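Local coordinates for peroxiredoxin PRX1, mitochondrial (Saccharomyces cerevisiae, PDB 5YKJ), which probably reduces peroxides in mitochondria as a 1-Cys peroxiredoxin, its oxidised thiol being resolved through the glutathione and thioredoxin systems, at residues A180-A194 and F201-S213. Residues are numbered along the deposited sequence; the frame is centred on the assembly and turned at random.
Sequences ADDVIIPPSVSNDEA and FNEIKPYLRFTKS
Arg209 reaches across to the loop at Val189 and to Asn191, the first residue of helix 191-198, and clasps the carbonyl of Val189 end-on: NH1 lies 2.8 Å and NH2 2.9 Å from Val189 O, which sits in the guanidinium plane. NH1 also donates to Asn191 OD1, an acceptor tilted 21° from that plane, while Ile185 CG2 lies 3.7 Å above one face of the group. A bend at chi3 (-65°) turns the planar end toward the loop, and NE donates a hydrogen bond to a water that also accepts from Arg209 N and donates to Ile185 O. Arginine suits a buried place lined by carbonyls because its flat head can donate in several directions at once; a leucine here would probably leave Val189 O without both donors and the loop freer to shift. Asn191, able to accept and donate at once, links Arg209 to Glu203, its ND2 donating to Glu203 OE2 at 3.0 Å. The Asn191 and Phe201 side chains cross at about a right angle, and small Ala194 lets its CB come within 3.6 Å of Phe201 CE2. Ile185 CD1 sits obliquely to this ring, 3.9 Å from Phe201 CG, and its CG1 meets the methyl of Thr211. Beside them, Val183 and Thr211 form an antiparallel hydrogen-bonded pair. Ile184 and Phe210, a non-hydrogen-bonded pair, run side by side on the opposite sheet face, where branched Ile184 lays CG1 over the ring in a CH-pi contact, 4.0 Å from the centroid. Ser190, the N-cap of helix 191-198, forms a capping box with Glu193; Phe198 of that helix touches Ile185 and Thr211. Strand 208-211 is the middle of the small antiparallel sheet of the C-terminal region, between 183-184 and 202-205; Val183 rests on Leu165 of helix 153-169.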
ATOM      1  N   ALA A 180      -4.218  15.221 -13.674  1.00 19.21           N
ATOM      2  CA  ALA A 180      -4.395  16.255 -14.705  1.00 16.50           C
ATOM      3  C   ALA A 180      -4.074  17.629 -14.142  1.00 15.64           C
ATOM      4  O   ALA A 180      -4.000  18.549 -14.869  1.00 21.16           O
ATOM      5  CB  ALA A 180      -5.741  16.269 -15.442  1.00 25.78           C
ATOM      6  N   ASP A 181      -3.829  17.740 -12.840  1.00 15.82           N
ATOM      7  CA  ASP A 181      -3.431  19.001 -12.280  1.00 20.36           C
ATOM      8  C   ASP A 181      -1.947  19.253 -12.643  1.00 23.55           C
ATOM      9  O   ASP A 181      -1.213  18.372 -12.956  1.00 14.84           O
ATOM     10  CB  ASP A 181      -3.539  19.055 -10.761  1.00 16.15           C
ATOM     11  CG  ASP A 181      -4.964  19.103 -10.228  1.00 18.56           C
ATOM     12  OD1 ASP A 181      -5.887  19.230 -10.949  1.00 16.42           O
ATOM     13  OD2 ASP A 181      -5.079  19.005  -9.032  1.00 19.42           O
ATOM     14  N   ASP A 182      -1.557  20.495 -12.578  1.00 19.17           N
ATOM     15  CA  ASP A 182      -0.192  20.846 -12.840  1.00 14.35           C
ATOM     16  C   ASP A 182       0.731  20.226 -11.772  1.00 14.58           C
ATOM     17  O   ASP A 182       0.376  20.062 -10.647  1.00 12.84           O
ATOM     18  CB  ASP A 182       0.023  22.369 -12.861  1.00 17.27           C
ATOM     19  CG  ASP A 182      -0.713  23.074 -13.994  1.00 30.92           C
ATOM     20  OD1 ASP A 182      -1.115  22.419 -14.925  1.00 23.63           O
ATOM     21  OD2 ASP A 182      -0.902  24.279 -13.862  1.00 33.96           O
ATOM     22  N   VAL A 183       1.925  19.923 -12.202  1.00 12.52           N
ATOM     23  CA  VAL A 183       2.978  19.339 -11.413  1.00 13.29           C
ATOM     24  C   VAL A 183       4.148  20.310 -11.236  1.00 13.55           C
ATOM     25  O   VAL A 183       4.200  21.337 -11.824  1.00 13.23           O
ATOM     26  CB  VAL A 183       3.464  18.013 -12.005  1.00 14.12           C
ATOM     27  CG1 VAL A 183       2.383  16.949 -11.971  1.00 16.63           C
ATOM     28  CG2 VAL A 183       3.957  18.174 -13.427  1.00 16.79           C
ATOM     29  N   ILE A 184       5.073  19.908 -10.392  1.00 12.08           N
ATOM     30  CA  ILE A 184       6.214  20.709 -10.051  1.00 12.66           C
ATOM     31  C   ILE A 184       7.543  20.132 -10.532  1.00 12.90           C
ATOM     32  O   ILE A 184       7.747  18.985 -10.465  1.00 14.02           O
ATOM     33  CB  ILE A 184       6.261  20.938  -8.535  1.00 14.69           C
ATOM     34  CG1 ILE A 184       5.074  21.725  -8.053  1.00 13.40           C
ATOM     35  CG2 ILE A 184       7.521  21.664  -8.122  1.00 15.65           C
ATOM     36  CD1 ILE A 184       4.726  21.474  -6.607  1.00 14.44           C
ATOM     37  N   ILE A 185       8.416  20.988 -11.030  1.00 11.67           N
ATOM     38  CA  ILE A 185       9.685  20.558 -11.513  1.00 11.50           C
ATOM     39  C   ILE A 185      10.606  20.447 -10.324  1.00 12.42           C
ATOM     40  O   ILE A 185      10.688  21.307  -9.588  1.00 14.42           O
ATOM     41  CB  ILE A 185      10.210  21.540 -12.600  1.00 13.66           C
ATOM     42  CG1 ILE A 185       9.222  21.607 -13.737  1.00 13.61           C
ATOM     43  CG2 ILE A 185      11.556  21.088 -13.133  1.00 14.40           C
ATOM     44  CD1 ILE A 185       9.515  22.701 -14.750  1.00 22.57           C
ATOM     45  N   PRO A 186      11.283  19.309 -10.189  1.00 14.35           N
ATOM     46  CA  PRO A 186      12.174  19.131  -9.067  1.00 18.12           C
ATOM     47  C   PRO A 186      13.314  20.159  -9.123  1.00 18.62           C
ATOM     48  O   PRO A 186      13.812  20.531 -10.102  1.00 15.88           O
ATOM     49  CB  PRO A 186      12.722  17.703  -9.251  1.00 18.94           C
ATOM     50  CG  PRO A 186      11.786  17.025 -10.123  1.00 20.67           C
ATOM     51  CD  PRO A 186      11.268  18.112 -11.035  1.00 18.31           C
ATOM     52  N   PRO A 187      13.690  20.598  -7.926  1.00 14.07           N
ATOM     53  CA  PRO A 187      14.742  21.597  -7.792  1.00 16.35           C
ATOM     54  C   PRO A 187      16.085  21.151  -8.319  1.00 25.87           C
ATOM     55  O   PRO A 187      16.878  21.970  -8.652  1.00 31.45           O
ATOM     56  CB  PRO A 187      14.797  21.927  -6.323  1.00 27.70           C
ATOM     57  CG  PRO A 187      13.858  21.071  -5.653  1.00 38.43           C
ATOM     58  CD  PRO A 187      13.075  20.273  -6.639  1.00 18.72           C
ATOM     59  N   SER A 188      16.300  19.865  -8.416  1.00 20.62           N
ATOM     60  CA  SER A 188      17.551  19.354  -8.930  1.00 28.33           C
ATOM     61  C   SER A 188      17.652  19.711 -10.407  1.00 28.55           C
ATOM     62  O   SER A 188      18.703  19.640 -10.965  1.00 26.64           O
ATOM     63  CB  SER A 188      17.676  17.865  -8.726  1.00 29.54           C
ATOM     64  OG  SER A 188      16.649  17.215  -9.376  1.00 30.01           O
ATOM     65  N   VAL A 189      16.537  20.108 -11.008  1.00 20.54           N
ATOM     66  CA  VAL A 189      16.490  20.459 -12.411  1.00 18.62           C
ATOM     67  C   VAL A 189      16.621  21.974 -12.605  1.00 23.53           C
ATOM     68  O   VAL A 189      15.804  22.703 -12.213  1.00 16.42           O
ATOM     69  CB  VAL A 189      15.164  19.989 -13.070  1.00 22.17           C
ATOM     70  CG1 VAL A 189      15.081  20.390 -14.520  1.00 19.52           C
ATOM     71  CG2 VAL A 189      15.040  18.492 -12.968  1.00 21.57           C
ATOM     72  N   SER A 190      17.678  22.389 -13.303  1.00 19.07           N
ATOM     73  CA  SER A 190      17.912  23.795 -13.584  1.00 18.62           C
ATOM     74  C   SER A 190      16.882  24.358 -14.529  1.00 20.27           C
ATOM     75  O   SER A 190      16.225  23.649 -15.195  1.00 18.49           O
ATOM     76  CB  SER A 190      19.309  23.987 -14.181  1.00 24.43           C
ATOM     77  OG  SER A 190      19.340  23.599 -15.525  1.00 24.06           O
ATOM     78  N   ASN A 191      16.761  25.674 -14.556  1.00 18.47           N
ATOM     79  CA  ASN A 191      15.803  26.293 -15.426  1.00 19.07           C
ATOM     80  C   ASN A 191      16.057  25.923 -16.908  1.00 19.26           C
ATOM     81  O   ASN A 191      15.154  25.706 -17.602  1.00 16.95           O
ATOM     82  CB  ASN A 191      15.771  27.812 -15.231  1.00 18.80           C
ATOM     83  CG  ASN A 191      14.803  28.273 -14.113  1.00 21.75           C
ATOM     84  OD1 ASN A 191      14.443  27.533 -13.219  1.00 17.20           O
ATOM     85  ND2 ASN A 191      14.470  29.530 -14.156  1.00 21.69           N
ATOM     86  N   ASP A 192      17.314  25.891 -17.320  1.00 20.01           N
ATOM     87  CA  ASP A 192      17.636  25.523 -18.678  1.00 18.02           C
ATOM     88  C   ASP A 192      17.260  24.071 -18.954  1.00 18.67           C
ATOM     89  O   ASP A 192      16.721  23.792 -19.932  1.00 19.01           O
ATOM     90  CB  ASP A 192      19.102  25.755 -19.001  1.00 22.67           C
ATOM     91  CG  ASP A 192      19.397  27.165 -19.433  1.00 48.05           C
ATOM     92  OD1 ASP A 192      18.484  27.951 -19.624  1.00 45.46           O
ATOM     93  OD2 ASP A 192      20.585  27.446 -19.519  1.00 44.62           O
ATOM     94  N   GLU A 193      17.567  23.191 -18.030  1.00 18.60           N
ATOM     95  CA  GLU A 193      17.223  21.770 -18.126  1.00 17.78           C
ATOM     96  C   GLU A 193      15.712  21.650 -18.133  1.00 19.20           C
ATOM     97  O   GLU A 193      15.175  20.859 -18.826  1.00 21.08           O
ATOM     98  CB  GLU A 193      17.832  20.960 -16.972  1.00 23.01           C
ATOM     99  CG  GLU A 193      19.305  20.548 -17.064  1.00 38.51           C
ATOM    100  CD  GLU A 193      19.917  20.001 -15.768  1.00 47.82           C
ATOM    101  OE1 GLU A 193      20.944  19.302 -15.853  1.00 62.31           O
ATOM    102  OE2 GLU A 193      19.420  20.229 -14.668  1.00 43.94           O
ATOM    103  N   ALA A 194      15.035  22.467 -17.349  1.00 16.26           N
ATOM    104  CA  ALA A 194      13.604  22.462 -17.335  1.00 15.57           C
ATOM    105  C   ALA A 194      12.991  22.901 -18.669  1.00 22.23           C
ATOM    106  O   ALA A 194      11.966  22.403 -19.066  1.00 16.12           O
ATOM    107  CB  ALA A 194      13.075  23.308 -16.182  1.00 16.96           C
ATOM    108  N   PHE A 201       7.055  26.778 -18.005  1.00 14.72           N
ATOM    109  CA  PHE A 201       6.758  26.626 -16.591  1.00 13.07           C
ATOM    110  C   PHE A 201       6.520  27.993 -15.985  1.00 14.60           C
ATOM    111  O   PHE A 201       6.964  28.978 -16.501  1.00 13.93           O
ATOM    112  CB  PHE A 201       7.854  25.850 -15.826  1.00 14.06           C
ATOM    113  CG  PHE A 201       9.232  26.427 -15.920  1.00 16.24           C
ATOM    114  CD1 PHE A 201       9.650  27.386 -15.051  1.00 17.72           C
ATOM    115  CD2 PHE A 201      10.113  25.961 -16.829  1.00 17.59           C
ATOM    116  CE1 PHE A 201      10.894  27.904 -15.130  1.00 22.43           C
ATOM    117  CE2 PHE A 201      11.376  26.453 -16.912  1.00 27.82           C
ATOM    118  CZ  PHE A 201      11.782  27.417 -16.053  1.00 27.49           C
ATOM    119  N   ASN A 202       5.790  27.989 -14.888  1.00 12.54           N
ATOM    120  CA  ASN A 202       5.460  29.164 -14.132  1.00 16.18           C
ATOM    121  C   ASN A 202       6.291  29.169 -12.868  1.00 14.73           C
ATOM    122  O   ASN A 202       6.010  28.432 -11.992  1.00 13.90           O
ATOM    123  CB  ASN A 202       3.994  29.075 -13.761  1.00 19.88           C
ATOM    124  CG  ASN A 202       3.510  30.230 -12.947  1.00 22.83           C
ATOM    125  OD1 ASN A 202       4.167  31.213 -12.790  1.00 24.71           O
ATOM    126  ND2 ASN A 202       2.351  30.084 -12.425  1.00 34.66           N
ATOM    127  N   GLU A 203       7.271  30.060 -12.808  1.00 13.10           N
ATOM    128  CA  GLU A 203       8.179  30.213 -11.688  1.00 13.11           C
ATOM    129  C   GLU A 203       7.577  31.162 -10.668  1.00 11.43           C
ATOM    130  O   GLU A 203       7.583  32.314 -10.852  1.00 13.86           O
ATOM    131  CB  GLU A 203       9.542  30.740 -12.165  1.00 10.83           C
ATOM    132  CG  GLU A 203      10.621  30.710 -11.092  1.00 13.46           C
ATOM    133  CD  GLU A 203      11.922  31.264 -11.603  1.00 22.77           C
ATOM    134  OE1 GLU A 203      12.568  32.007 -10.893  1.00 17.94           O
ATOM    135  OE2 GLU A 203      12.285  30.889 -12.661  1.00 18.10           O
ATOM    136  N   ILE A 204       6.999  30.577  -9.632  1.00 12.44           N
ATOM    137  CA  ILE A 204       6.429  31.290  -8.515  1.00  9.77           C
ATOM    138  C   ILE A 204       7.565  31.814  -7.626  1.00 10.18           C
ATOM    139  O   ILE A 204       7.587  32.885  -7.214  1.00  9.94           O
ATOM    140  CB  ILE A 204       5.424  30.429  -7.739  1.00  9.55           C
ATOM    141  CG1 ILE A 204       4.313  29.925  -8.645  1.00 17.82           C
ATOM    142  CG2 ILE A 204       4.932  31.209  -6.533  1.00 10.85           C
ATOM    143  CD1 ILE A 204       3.529  31.048  -9.235  1.00 44.68           C
ATOM    144  N   LYS A 205       8.521  30.929  -7.399  1.00  9.09           N
ATOM    145  CA  LYS A 205       9.772  31.193  -6.735  1.00  9.99           C
ATOM    146  C   LYS A 205      10.757  30.323  -7.493  1.00  9.28           C
ATOM    147  O   LYS A 205      10.396  29.433  -8.152  1.00  9.85           O
ATOM    148  CB  LYS A 205       9.812  30.894  -5.227  1.00  8.80           C
ATOM    149  CG  LYS A 205       8.942  31.748  -4.361  1.00 11.32           C
ATOM    150  CD  LYS A 205       9.505  33.138  -4.201  1.00 11.68           C
ATOM    151  CE  LYS A 205       8.582  33.960  -3.351  1.00 20.28           C
ATOM    152  NZ  LYS A 205       9.173  35.236  -2.972  1.00 26.39           N
ATOM    153  N   PRO A 206      12.062  30.589  -7.341  1.00  9.32           N
ATOM    154  CA  PRO A 206      13.037  29.798  -8.107  1.00  9.54           C
ATOM    155  C   PRO A 206      12.934  28.298  -7.862  1.00 11.54           C
ATOM    156  O   PRO A 206      13.235  27.538  -8.709  1.00 12.62           O
ATOM    157  CB  PRO A 206      14.389  30.346  -7.625  1.00 10.10           C
ATOM    158  CG  PRO A 206      14.113  31.784  -7.409  1.00 13.45           C
ATOM    159  CD  PRO A 206      12.748  31.737  -6.714  1.00 12.47           C
ATOM    160  N   TYR A 207      12.520  27.922  -6.671  1.00 11.76           N
ATOM    161  CA  TYR A 207      12.393  26.526  -6.305  1.00 12.17           C
ATOM    162  C   TYR A 207      10.994  25.934  -6.539  1.00 14.33           C
ATOM    163  O   TYR A 207      10.811  24.767  -6.402  1.00 13.16           O
ATOM    164  CB  TYR A 207      12.795  26.320  -4.829  1.00  8.87           C
ATOM    165  CG  TYR A 207      12.001  27.151  -3.858  1.00  9.98           C
ATOM    166  CD1 TYR A 207      12.405  28.398  -3.514  1.00  8.82           C
ATOM    167  CD2 TYR A 207      10.837  26.676  -3.320  1.00  8.64           C
ATOM    168  CE1 TYR A 207      11.714  29.161  -2.618  1.00  9.25           C
ATOM    169  CE2 TYR A 207      10.118  27.437  -2.456  1.00  8.59           C
ATOM    170  CZ  TYR A 207      10.554  28.669  -2.102  1.00 12.17           C
ATOM    171  OH  TYR A 207       9.843  29.418  -1.243  1.00 12.94           O
ATOM    172  N   LEU A 208      10.050  26.802  -6.877  1.00  8.41           N
ATOM    173  CA  LEU A 208       8.695  26.395  -7.079  1.00  8.46           C
ATOM    174  C   LEU A 208       8.201  26.797  -8.462  1.00 11.66           C
ATOM    175  O   LEU A 208       7.768  27.869  -8.673  1.00 10.73           O
ATOM    176  CB  LEU A 208       7.791  26.999  -6.012  1.00  9.93           C
ATOM    177  CG  LEU A 208       6.329  26.617  -6.050  1.00  9.39           C
ATOM    178  CD1 LEU A 208       6.091  25.142  -5.804  1.00 11.14           C
ATOM    179  CD2 LEU A 208       5.558  27.419  -5.024  1.00 10.67           C
ATOM    180  N   ARG A 209       8.311  25.833  -9.367  1.00 10.31           N
ATOM    181  CA  ARG A 209       7.925  25.969 -10.760  1.00 10.71           C
ATOM    182  C   ARG A 209       6.899  24.934 -11.195  1.00 14.87           C
ATOM    183  O   ARG A 209       7.188  23.808 -11.207  1.00 13.47           O
ATOM    184  CB  ARG A 209       9.158  25.875 -11.652  1.00 11.60           C
ATOM    185  CG  ARG A 209      10.274  26.828 -11.254  1.00 10.46           C
ATOM    186  CD  ARG A 209      11.634  26.361 -11.743  1.00 12.84           C
ATOM    187  NE  ARG A 209      12.042  25.126 -11.119  1.00 12.11           N
ATOM    188  CZ  ARG A 209      13.103  24.412 -11.413  1.00 21.71           C
ATOM    189  NH1 ARG A 209      13.960  24.769 -12.349  1.00 16.29           N
ATOM    190  NH2 ARG A 209      13.322  23.295 -10.767  1.00 13.92           N
ATOM    191  N   PHE A 210       5.731  25.404 -11.586  1.00 10.30           N
ATOM    192  CA  PHE A 210       4.661  24.542 -12.068  1.00 11.01           C
ATOM    193  C   PHE A 210       4.678  24.361 -13.599  1.00 14.99           C
ATOM    194  O   PHE A 210       4.917  25.260 -14.303  1.00 14.19           O
ATOM    195  CB  PHE A 210       3.287  25.050 -11.649  1.00 11.77           C
ATOM    196  CG  PHE A 210       3.011  24.949 -10.178  1.00 12.39           C
ATOM    197  CD1 PHE A 210       2.410  23.850  -9.668  1.00 18.10           C
ATOM    198  CD2 PHE A 210       3.306  25.974  -9.333  1.00 12.48           C
ATOM    199  CE1 PHE A 210       2.128  23.752  -8.350  1.00 19.36           C
ATOM    200  CE2 PHE A 210       3.063  25.871  -7.994  1.00 11.17           C
ATOM    201  CZ  PHE A 210       2.459  24.767  -7.507  1.00 13.46           C
ATOM    202  N   THR A 211       4.372  23.160 -14.029  1.00 14.34           N
ATOM    203  CA  THR A 211       4.332  22.865 -15.443  1.00 13.41           C
ATOM    204  C   THR A 211       3.164  21.960 -15.666  1.00 16.35           C
ATOM    205  O   THR A 211       2.716  21.322 -14.773  1.00 16.41           O
ATOM    206  CB  THR A 211       5.639  22.269 -15.938  1.00 19.33           C
ATOM    207  OG1 THR A 211       5.624  22.196 -17.338  1.00 20.50           O
ATOM    208  CG2 THR A 211       5.853  20.872 -15.374  1.00 14.48           C
ATOM    209  N   LYS A 212       2.670  21.935 -16.877  1.00 18.60           N
ATOM    210  CA  LYS A 212       1.518  21.122 -17.183  1.00 22.17           C
ATOM    211  C   LYS A 212       1.800  19.658 -17.220  1.00 22.42           C
ATOM    212  O   LYS A 212       2.872  19.226 -17.442  1.00 25.83           O
ATOM    213  CB  LYS A 212       0.852  21.544 -18.485  1.00 26.83           C
ATOM    214  CG  LYS A 212       0.008  22.795 -18.432  1.00 44.16           C
ATOM    215  CD  LYS A 212      -1.412  22.549 -17.969  1.00 49.98           C
ATOM    216  CE  LYS A 212      -2.154  21.538 -18.821  1.00 60.36           C
ATOM    217  NZ  LYS A 212      -3.534  21.335 -18.347  1.00 47.70           N
ATOM    218  N   SER A 213       0.752  18.902 -16.917  1.00 33.46           N
ATOM    219  CA  SER A 213       0.827  17.471 -16.930  1.00 40.93           C
ATOM    220  C   SER A 213       0.292  17.072 -18.259  1.00 41.41           C
ATOM    221  O   SER A 213       0.996  16.559 -19.105  1.00 43.21           O
ATOM    222  CB  SER A 213      -0.104  16.855 -15.911  1.00 57.42           C
ATOM    223  OG  SER A 213       0.395  15.600 -15.554  1.00 54.14           O
TER
HETATM  224  O   HOH W   1      -1.917  20.298 -15.777  1.00 26.60           O
HETATM  225  O   HOH W   2      -5.110  19.107 -17.167  1.00 43.33           O
HETATM  226  O   HOH W   3      10.353  23.924  -8.884  1.00 10.55           O
HETATM  227  O   HOH W   4      14.922  28.413 -10.830  1.00 19.15           O